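Local atomic coordinates of protein argonaute (Marinitoga piezophila, PDB entry 5I4A), a protein that uses short guide RNAs with a 5'-hydroxyl end to bind complementary single-stranded DNA or RNA targets and cleave them, and may defend the cell against mobile genetic elements. Residues L20-P25 with V51-P56; N40-Q45 with I58-T63; F301-K306 with L378-I383. All coordinates share one frame; numbering follows the deposited sequence.

Contact 1 of 3, residues L20-P25 with V51-P56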
# COMPACT_ATOMS: atom_id res chain seq x y z
N LEU A 20 -27.90 -19.85 -17.62
CA LEU A 20 -28.51 -21.13 -17.95
C LEU A 20 -28.91 -21.86 -16.68
O LEU A 20 -28.29 -21.69 -15.63
CB LEU A 20 -27.54 -22.00 -18.76
CG LEU A 20 -26.89 -21.35 -19.97
CD1 LEU A 20 -25.92 -22.31 -20.64
CD2 LEU A 20 -27.94 -20.89 -20.96
N TYR A 21 -29.96 -22.68 -16.78
CA TYR A 21 -30.52 -23.38 -15.63
C TYR A 21 -30.49 -24.88 -15.85
O TYR A 21 -30.60 -25.37 -16.98
CB TYR A 21 -31.96 -22.92 -15.36
CG TYR A 21 -32.06 -21.51 -14.84
CD1 TYR A 21 -32.09 -20.42 -15.70
CD2 TYR A 21 -32.14 -21.26 -13.47
CE1 TYR A 21 -32.18 -19.13 -15.23
CE2 TYR A 21 -32.24 -19.97 -12.99
CZ TYR A 21 -32.26 -18.91 -13.87
OH TYR A 21 -32.36 -17.62 -13.39
N PHE A 22 -30.35 -25.61 -14.74
CA PHE A 22 -30.33 -27.07 -14.75
C PHE A 22 -31.10 -27.58 -13.55
O PHE A 22 -31.15 -26.92 -12.50
CB PHE A 22 -28.89 -27.60 -14.72
CG PHE A 22 -28.02 -27.09 -15.84
CD1 PHE A 22 -27.35 -25.88 -15.71
CD2 PHE A 22 -27.89 -27.81 -17.01
CE1 PHE A 22 -26.57 -25.40 -16.74
CE2 PHE A 22 -27.10 -27.34 -18.04
CZ PHE A 22 -26.44 -26.13 -17.91
N TYR A 23 -31.70 -28.76 -13.70
CA TYR A 23 -32.43 -29.38 -12.60
C TYR A 23 -32.10 -30.86 -12.52
O TYR A 23 -32.12 -31.56 -13.54
CB TYR A 23 -33.95 -29.19 -12.75
CG TYR A 23 -34.71 -29.89 -11.65
CD1 TYR A 23 -34.78 -29.33 -10.38
CD2 TYR A 23 -35.33 -31.11 -11.87
CE1 TYR A 23 -35.46 -29.97 -9.36
CE2 TYR A 23 -36.02 -31.75 -10.85
CZ TYR A 23 -36.08 -31.18 -9.60
OH TYR A 23 -36.75 -31.81 -8.59
N ASN A 24 -31.82 -31.33 -11.31
CA ASN A 24 -31.49 -32.73 -11.06
C ASN A 24 -32.37 -33.23 -9.92
O ASN A 24 -32.24 -32.74 -8.78
CB ASN A 24 -30.01 -32.89 -10.72
CG ASN A 24 -29.56 -34.34 -10.67
OD1 ASN A 24 -30.35 -35.24 -10.37
ND2 ASN A 24 -28.29 -34.57 -10.96
N PRO A 25 -33.27 -34.20 -10.16
CA PRO A 25 -34.13 -34.70 -9.08
C PRO A 25 -33.43 -35.65 -8.12
O PRO A 25 -33.88 -35.78 -6.98
CB PRO A 25 -35.25 -35.41 -9.83
CG PRO A 25 -34.60 -35.89 -11.09
CD PRO A 25 -33.59 -34.82 -11.46
N VAL A 51 -30.33 -25.20 -10.23
CA VAL A 51 -28.92 -24.86 -10.27
C VAL A 51 -28.67 -24.08 -11.56
O VAL A 51 -29.15 -24.48 -12.62
CB VAL A 51 -28.03 -26.11 -10.20
CG1 VAL A 51 -26.60 -25.78 -10.60
CG2 VAL A 51 -28.07 -26.71 -8.80
N TRP A 52 -27.93 -22.98 -11.46
CA TRP A 52 -27.72 -22.12 -12.62
C TRP A 52 -26.26 -21.69 -12.72
O TRP A 52 -25.48 -21.82 -11.77
CB TRP A 52 -28.64 -20.89 -12.59
CG TRP A 52 -28.84 -20.27 -11.24
CD1 TRP A 52 -29.73 -20.67 -10.28
CD2 TRP A 52 -28.18 -19.11 -10.72
NE1 TRP A 52 -29.64 -19.84 -9.18
CE2 TRP A 52 -28.70 -18.88 -9.43
CE3 TRP A 52 -27.19 -18.26 -11.21
CZ2 TRP A 52 -28.27 -17.82 -8.63
CZ3 TRP A 52 -26.76 -17.21 -10.41
CH2 TRP A 52 -27.30 -17.00 -9.14
N ILE A 53 -25.92 -21.16 -13.89
CA ILE A 53 -24.58 -20.67 -14.18
C ILE A 53 -24.70 -19.42 -15.04
O ILE A 53 -25.52 -19.37 -15.97
CB ILE A 53 -23.71 -21.75 -14.87
CG1 ILE A 53 -22.28 -21.24 -15.08
CG2 ILE A 53 -24.33 -22.19 -16.20
CD1 ILE A 53 -21.38 -22.24 -15.77
N GLU A 54 -23.90 -18.41 -14.73
CA GLU A 54 -23.85 -17.16 -15.48
C GLU A 54 -22.54 -17.13 -16.26
O GLU A 54 -21.46 -17.19 -15.66
CB GLU A 54 -23.99 -15.96 -14.55
CG GLU A 54 -25.37 -15.83 -13.94
CD GLU A 54 -25.38 -15.08 -12.62
OE1 GLU A 54 -24.28 -14.81 -12.08
OE2 GLU A 54 -26.48 -14.76 -12.13
N ILE A 55 -22.64 -17.03 -17.58
CA ILE A 55 -21.47 -17.16 -18.45
C ILE A 55 -21.47 -16.00 -19.44
O ILE A 55 -22.50 -15.35 -19.67
CB ILE A 55 -21.47 -18.51 -19.21
CG1 ILE A 55 -22.74 -18.65 -20.05
CG2 ILE A 55 -21.31 -19.67 -18.24
CD1 ILE A 55 -22.65 -19.72 -21.12
N PRO A 56 -20.32 -15.71 -20.05
CA PRO A 56 -20.30 -14.78 -21.18
C PRO A 56 -21.04 -15.39 -22.36
O PRO A 56 -21.20 -16.60 -22.47
CB PRO A 56 -18.81 -14.61 -21.49
CG PRO A 56 -18.08 -15.16 -20.30
CD PRO A 56 -18.97 -16.21 -19.72
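Tyr-21 and Trp-52 face each other as a non-hydrogen-bonded pair of two antiparallel strands, and their side chains rise side by side from the same surface of the sheet. The methylene of Trp-52 does the closest touching: its CB sits over one face of the phenol ring, 3.6 Å from Tyr-21 CD2, a CH-pi contact 27° off the ring normal. The indole follows with its five-membered ring at 47° to the phenol, an oblique pairing. Trp-52 holds CG between its backbone N and carbonyl carbon (chi1 39°), and this brings the indole up beside the tyrosine while its six-membered ring leads away.

On the other surface lie Leu-20, Phe-22, Val-51, Ile-53 and Ile-55. Phe-22 turns its edge to Ile-53, whose CG2 lies in the ring plane 4.0 Å from Phe-22 CE1. The leucine touches two isoleucines, Leu-20 CB meeting Ile-53 CG2 at 4.1 Å and Leu-20 CD1 meeting Ile-55 CD1 at 4.2 Å. Flanking the Tyr-Trp pair, Leu-20 with Ile-53 and Phe-22 with Val-51 each close a two-bond ring; the shortest bond is Phe-22 N to Val-51 O, 2.7 Å.

These are the two central strands of a four-stranded antiparallel sheet in the N-terminal domain, between strands 45-46 and 74-79. Tyr-21 OH reaches Glu-76 on the latter. Against the face that carries Leu-20, Phe-22, Val-51 and Ile-53, Phe-32 and Ala-33 of helix 29-40 cover Val-51, Phe-32 also meets Phe-22, and Phe-42 and Phe-44 pack on Ile-53.

Contact 2 of 3, residues N40-Q45 with I58-T63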
# COMPACT_ATOMS: atom_id res chain seq x y z
N ASN A 40 -16.08 -28.07 -14.09
CA ASN A 40 -16.00 -27.00 -15.07
C ASN A 40 -15.05 -25.89 -14.67
O ASN A 40 -14.86 -24.95 -15.45
CB ASN A 40 -17.40 -26.41 -15.32
CG ASN A 40 -18.29 -27.33 -16.12
OD1 ASN A 40 -18.31 -27.28 -17.35
ND2 ASN A 40 -19.05 -28.18 -15.43
N ASN A 41 -14.44 -25.97 -13.48
CA ASN A 41 -13.58 -24.91 -12.95
C ASN A 41 -14.29 -23.56 -12.97
O ASN A 41 -13.70 -22.52 -13.24
CB ASN A 41 -12.26 -24.83 -13.73
CG ASN A 41 -11.29 -25.94 -13.35
OD1 ASN A 41 -11.15 -26.27 -12.17
ND2 ASN A 41 -10.63 -26.52 -14.34
N PHE A 42 -15.59 -23.59 -12.66
CA PHE A 42 -16.44 -22.42 -12.81
C PHE A 42 -17.62 -22.58 -11.86
O PHE A 42 -18.38 -23.55 -11.99
CB PHE A 42 -16.91 -22.26 -14.25
CG PHE A 42 -17.52 -20.92 -14.56
CD1 PHE A 42 -18.79 -20.60 -14.11
CD2 PHE A 42 -16.82 -19.99 -15.31
CE1 PHE A 42 -19.35 -19.38 -14.39
CE2 PHE A 42 -17.38 -18.76 -15.60
CZ PHE A 42 -18.64 -18.45 -15.14
N LYS A 43 -17.79 -21.64 -10.94
CA LYS A 43 -18.75 -21.82 -9.86
C LYS A 43 -20.18 -21.76 -10.38
O LYS A 43 -20.58 -20.81 -11.06
CB LYS A 43 -18.54 -20.75 -8.79
CG LYS A 43 -19.27 -21.04 -7.48
CD LYS A 43 -18.67 -20.26 -6.32
CE LYS A 43 -19.07 -20.87 -4.98
NZ LYS A 43 -18.27 -20.30 -3.87
N PHE A 44 -20.95 -22.81 -10.07
CA PHE A 44 -22.39 -22.81 -10.24
C PHE A 44 -23.06 -22.35 -8.95
O PHE A 44 -22.55 -22.60 -7.85
CB PHE A 44 -22.90 -24.22 -10.59
CG PHE A 44 -22.64 -24.64 -12.01
CD1 PHE A 44 -21.34 -24.83 -12.46
CD2 PHE A 44 -23.69 -24.90 -12.87
CE1 PHE A 44 -21.10 -25.23 -13.77
CE2 PHE A 44 -23.46 -25.30 -14.18
CZ PHE A 44 -22.16 -25.47 -14.62
N GLN A 45 -24.20 -21.69 -9.08
CA GLN A 45 -25.02 -21.33 -7.94
C GLN A 45 -26.25 -22.23 -7.90
O GLN A 45 -26.64 -22.84 -8.89
CB GLN A 45 -25.42 -19.85 -7.98
CG GLN A 45 -26.02 -19.32 -6.68
CD GLN A 45 -25.15 -19.59 -5.47
OE1 GLN A 45 -23.94 -19.36 -5.50
NE2 GLN A 45 -25.76 -20.09 -4.41
N ILE A 58 -20.58 -16.52 -25.16
CA ILE A 58 -19.62 -17.17 -26.05
C ILE A 58 -19.85 -18.67 -25.98
O ILE A 58 -20.62 -19.17 -25.16
CB ILE A 58 -18.16 -16.82 -25.68
CG1 ILE A 58 -17.94 -16.89 -24.17
CG2 ILE A 58 -17.80 -15.44 -26.21
CD1 ILE A 58 -17.53 -18.25 -23.65
N ASP A 59 -19.18 -19.39 -26.88
CA ASP A 59 -19.27 -20.84 -26.86
C ASP A 59 -18.67 -21.38 -25.57
O ASP A 59 -17.51 -21.13 -25.26
CB ASP A 59 -18.57 -21.44 -28.08
CG ASP A 59 -19.06 -22.84 -28.40
OD1 ASP A 59 -20.28 -23.00 -28.63
OD2 ASP A 59 -18.24 -23.78 -28.41
N PHE A 60 -19.48 -22.13 -24.82
CA PHE A 60 -19.12 -22.59 -23.49
C PHE A 60 -19.64 -24.02 -23.37
O PHE A 60 -20.83 -24.24 -23.15
CB PHE A 60 -19.72 -21.68 -22.42
CG PHE A 60 -19.18 -21.92 -21.03
CD1 PHE A 60 -19.41 -23.11 -20.37
CD2 PHE A 60 -18.46 -20.93 -20.38
CE1 PHE A 60 -18.92 -23.33 -19.10
CE2 PHE A 60 -17.97 -21.14 -19.10
CZ PHE A 60 -18.20 -22.34 -18.46
N GLN A 61 -18.74 -24.99 -23.51
CA GLN A 61 -19.10 -26.40 -23.47
C GLN A 61 -19.01 -26.89 -22.03
O GLN A 61 -17.92 -26.97 -21.45
CB GLN A 61 -18.19 -27.21 -24.39
CG GLN A 61 -18.22 -26.77 -25.84
CD GLN A 61 -19.47 -27.22 -26.58
OE1 GLN A 61 -20.52 -26.58 -26.48
NE2 GLN A 61 -19.36 -28.32 -27.31
N ILE A 62 -20.16 -27.22 -21.44
CA ILE A 62 -20.23 -27.62 -20.04
C ILE A 62 -19.91 -29.10 -19.91
O ILE A 62 -20.25 -29.92 -20.78
CB ILE A 62 -21.61 -27.27 -19.45
CG1 ILE A 62 -21.85 -25.76 -19.53
CG2 ILE A 62 -21.74 -27.75 -18.01
CD1 ILE A 62 -23.21 -25.33 -19.02
N THR A 63 -19.25 -29.45 -18.82
CA THR A 63 -18.87 -30.82 -18.49
C THR A 63 -19.69 -31.29 -17.28
O THR A 63 -19.92 -30.50 -16.36
CB THR A 63 -17.34 -30.90 -18.19
OG1 THR A 63 -16.60 -30.69 -19.40
CG2 THR A 63 -16.93 -32.22 -17.57
O HOH W 1 -16.48 -26.75 -19.02
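Phe-60 and Phe-42 open the contact with a T-shaped (edge-to-face) pair, by which the loop after strand 51-56 packs on the turn leaving helix 29-40 in the N-terminal domain. The edge of Phe-60 points at the face of Phe-42, the planes at 83° and CE2 of Phe-60 4.1 Å from CD2 of Phe-42. Each phenylalanine carries CG anti to its own backbone N, which turns each ring toward the other segment. Ile-55 of the neighbouring strand and Lys-97 of helix 84-101 also touch Phe-60.

At Gln-61 the backbone takes over: its carbonyl O accepts a bond from a water that also donates to Asn-40 OD1. Ile-62 comes next, its CG2 branch doing two jobs. It meets Phe-44 at the ring edge, 4.1 Å from CZ, and lies 3.5 Å from Asn-40 OD1, while Phe-22 of strand 16-22 adds to its packing.

Thr-63 closes the walk with its backbone rather than its hydroxyl. The amide of Asn-40, the last residue of the helix, pairs with it through both ends, much as a backbone peptide would. Asn-40 ND2 also reaches Leu-36 O one turn back in the helix, so the group is held from both sides of the contact and its rotation is fixed. Thr-63 N donates to Asn-40 OD1 in a nearly straight 2.8 Å bond, tilted 17° from the carbonyl plane, and Asn-40 ND2 returns a 2.6 Å bond to a lone pair of Thr-63 O.

Contact 3 of 3, residues F301-K306 with L378-I383. With nucleotides of chain B.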
# COMPACT_ATOMS: atom_id res chain seq x y z
N PHE A 301 18.20 9.37 26.08
CA PHE A 301 17.73 8.24 26.87
C PHE A 301 18.51 7.00 26.46
O PHE A 301 18.51 6.63 25.28
CB PHE A 301 16.23 8.01 26.71
CG PHE A 301 15.37 9.03 27.39
CD1 PHE A 301 15.01 10.20 26.74
CD2 PHE A 301 14.94 8.83 28.69
CE1 PHE A 301 14.22 11.15 27.38
CE2 PHE A 301 14.16 9.78 29.33
CZ PHE A 301 13.80 10.93 28.67
N PHE A 302 19.15 6.35 27.42
CA PHE A 302 19.91 5.13 27.18
C PHE A 302 19.26 3.97 27.91
O PHE A 302 18.65 4.14 28.97
CB PHE A 302 21.37 5.28 27.63
CG PHE A 302 22.09 6.42 26.96
CD1 PHE A 302 22.04 7.70 27.50
CD2 PHE A 302 22.83 6.22 25.81
CE1 PHE A 302 22.70 8.74 26.90
CE2 PHE A 302 23.50 7.26 25.21
CZ PHE A 302 23.43 8.52 25.75
N SER A 303 19.39 2.77 27.33
CA SER A 303 18.79 1.59 27.95
C SER A 303 19.57 1.11 29.16
O SER A 303 19.04 0.33 29.96
CB SER A 303 18.68 0.47 26.92
OG SER A 303 19.95 0.04 26.47
N SER A 304 20.82 1.56 29.33
CA SER A 304 21.65 1.16 30.46
C SER A 304 22.90 2.03 30.47
O SER A 304 23.23 2.68 29.47
CB SER A 304 22.04 -0.32 30.38
OG SER A 304 22.81 -0.58 29.21
N LYS A 305 23.58 2.04 31.61
CA LYS A 305 24.91 2.64 31.67
C LYS A 305 25.85 1.97 30.68
O LYS A 305 26.66 2.64 30.03
CB LYS A 305 25.47 2.55 33.09
CG LYS A 305 24.81 3.47 34.10
CD LYS A 305 25.11 4.93 33.80
CE LYS A 305 24.59 5.84 34.91
NZ LYS A 305 24.99 7.26 34.69
N LYS A 306 25.75 0.64 30.54
CA LYS A 306 26.62 -0.08 29.62
C LYS A 306 26.45 0.43 28.19
O LYS A 306 27.43 0.70 27.49
CB LYS A 306 26.35 -1.58 29.69
CG LYS A 306 27.30 -2.40 28.84
CD LYS A 306 26.60 -3.58 28.19
CE LYS A 306 26.86 -4.88 28.94
NZ LYS A 306 26.23 -6.04 28.25
N LEU A 378 18.15 5.71 22.48
CA LEU A 378 19.01 4.73 21.84
C LEU A 378 18.42 3.33 22.01
O LEU A 378 18.23 2.87 23.14
CB LEU A 378 20.42 4.79 22.42
CG LEU A 378 21.32 5.93 21.93
CD1 LEU A 378 20.97 7.26 22.60
CD2 LEU A 378 22.78 5.58 22.16
N LEU A 379 18.13 2.68 20.89
CA LEU A 379 17.62 1.31 20.88
C LEU A 379 18.78 0.34 20.69
O LEU A 379 19.64 0.56 19.84
CB LEU A 379 16.59 1.12 19.77
CG LEU A 379 15.46 2.14 19.65
CD1 LEU A 379 14.59 1.84 18.44
CD2 LEU A 379 14.61 2.18 20.91
N ASP A 380 18.79 -0.73 21.49
CA ASP A 380 19.84 -1.73 21.37
C ASP A 380 19.73 -2.51 20.06
O ASP A 380 20.74 -2.92 19.49
CB ASP A 380 19.80 -2.68 22.56
CG ASP A 380 20.31 -2.03 23.83
OD1 ASP A 380 21.41 -1.44 23.79
OD2 ASP A 380 19.61 -2.12 24.86
N LYS A 381 18.51 -2.72 19.58
CA LYS A 381 18.26 -3.47 18.36
C LYS A 381 16.90 -3.05 17.83
O LYS A 381 16.13 -2.38 18.51
CB LYS A 381 18.30 -4.98 18.63
CG LYS A 381 17.33 -5.41 19.72
CD LYS A 381 17.21 -6.92 19.83
CE LYS A 381 16.12 -7.30 20.82
NZ LYS A 381 14.80 -6.71 20.44
N TYR A 382 16.61 -3.46 16.59
CA TYR A 382 15.29 -3.20 16.03
C TYR A 382 14.23 -3.89 16.89
O TYR A 382 14.34 -5.08 17.19
CB TYR A 382 15.21 -3.68 14.59
CG TYR A 382 14.02 -3.13 13.83
CD1 TYR A 382 14.09 -1.88 13.21
CD2 TYR A 382 12.84 -3.85 13.72
CE1 TYR A 382 13.01 -1.37 12.52
CE2 TYR A 382 11.76 -3.35 13.03
CZ TYR A 382 11.84 -2.11 12.43
OH TYR A 382 10.77 -1.60 11.74
N ILE A 383 13.22 -3.12 17.29
CA ILE A 383 12.20 -3.60 18.22
C ILE A 383 11.00 -4.09 17.43
O ILE A 383 10.45 -3.36 16.60
CB ILE A 383 11.80 -2.49 19.21
CG1 ILE A 383 13.00 -2.11 20.08
CG2 ILE A 383 10.63 -2.94 20.07
CD1 ILE A 383 12.74 -0.92 20.97
O5' U B 1 11.52 4.66 13.13
C5' U B 1 12.27 5.25 14.18
C4' U B 1 13.35 4.32 14.70
O4' U B 1 12.73 3.22 15.41
C3' U B 1 14.24 3.70 13.63
O3' U B 1 15.59 3.62 14.10
C2' U B 1 13.67 2.29 13.46
O2' U B 1 14.61 1.33 13.04
C1' U B 1 13.15 1.99 14.87
N1 U B 1 11.99 1.08 14.86
C2 U B 1 12.04 -0.10 15.58
O2 U B 1 13.00 -0.44 16.24
N3 U B 1 10.90 -0.86 15.50
C4 U B 1 9.75 -0.57 14.78
O4 U B 1 8.80 -1.35 14.79
C5 U B 1 9.79 0.67 14.06
C6 U B 1 10.88 1.43 14.13
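Asp-380 OD2 accepts the hydroxyl of Ser-303 on its syn side at 2.7 Å from OG, with the donor 28° out of the carboxylate plane. The other oxygen, OD1, is taken by Lys-404 and Gln-307, so both ends of the carboxylate are held. Ser-303 keeps OG between its backbone N and carbonyl carbon (chi1 64°), facing the aspartate. Earlier in the strands, Leu-378 N gives a nearly straight 3.0 Å bond to Phe-301 O, joining two neighbouring strands of the parallel sheet in the Mid domain. Beside it the side chains of Phe-302 and Leu-378 run the same way, and both leucine methyls come within 3.6 Å of Phe-302 CE2.

Past the strand end, the chain carries the first guide nucleotide, U1 of chain B. Ile-383 N donates to its O2 at 2.9 Å, and U1 N3 donates back to Ile-383 O at 2.8 Å, a match consistent with some base preference. The base lies over one face of Tyr-382, with N3 3.4 Å from the ring atom CZ. Gathering Ser-303, Gln-307 and the charge of Lys-404 is consistent with an ionised Asp-380 whose charge is largely balanced locally.

Contacts 1 and 2 belong to one small unit, the N-terminal domain, and their segments alternate along the chain. They touch directly: Trp-52 N lies 2.9 Å from Gln-45 O, probably hydrogen-bonded, and Ile-53 CD1 packs on Phe-42. Contact 1 is the buried sheet core, joined by regular backbone bonds and aliphatic and aromatic packing; contact 2, partly exposed, fastens loops with a side-chain amide, a water and a ring pair. Contact 3 is about 66 Å from contact 1 between centres, across the middle of the chain, in the Mid domain. It too is buried, but at the end of parallel strands, where a carboxylate and a guide nucleotide are added to the apolar packing.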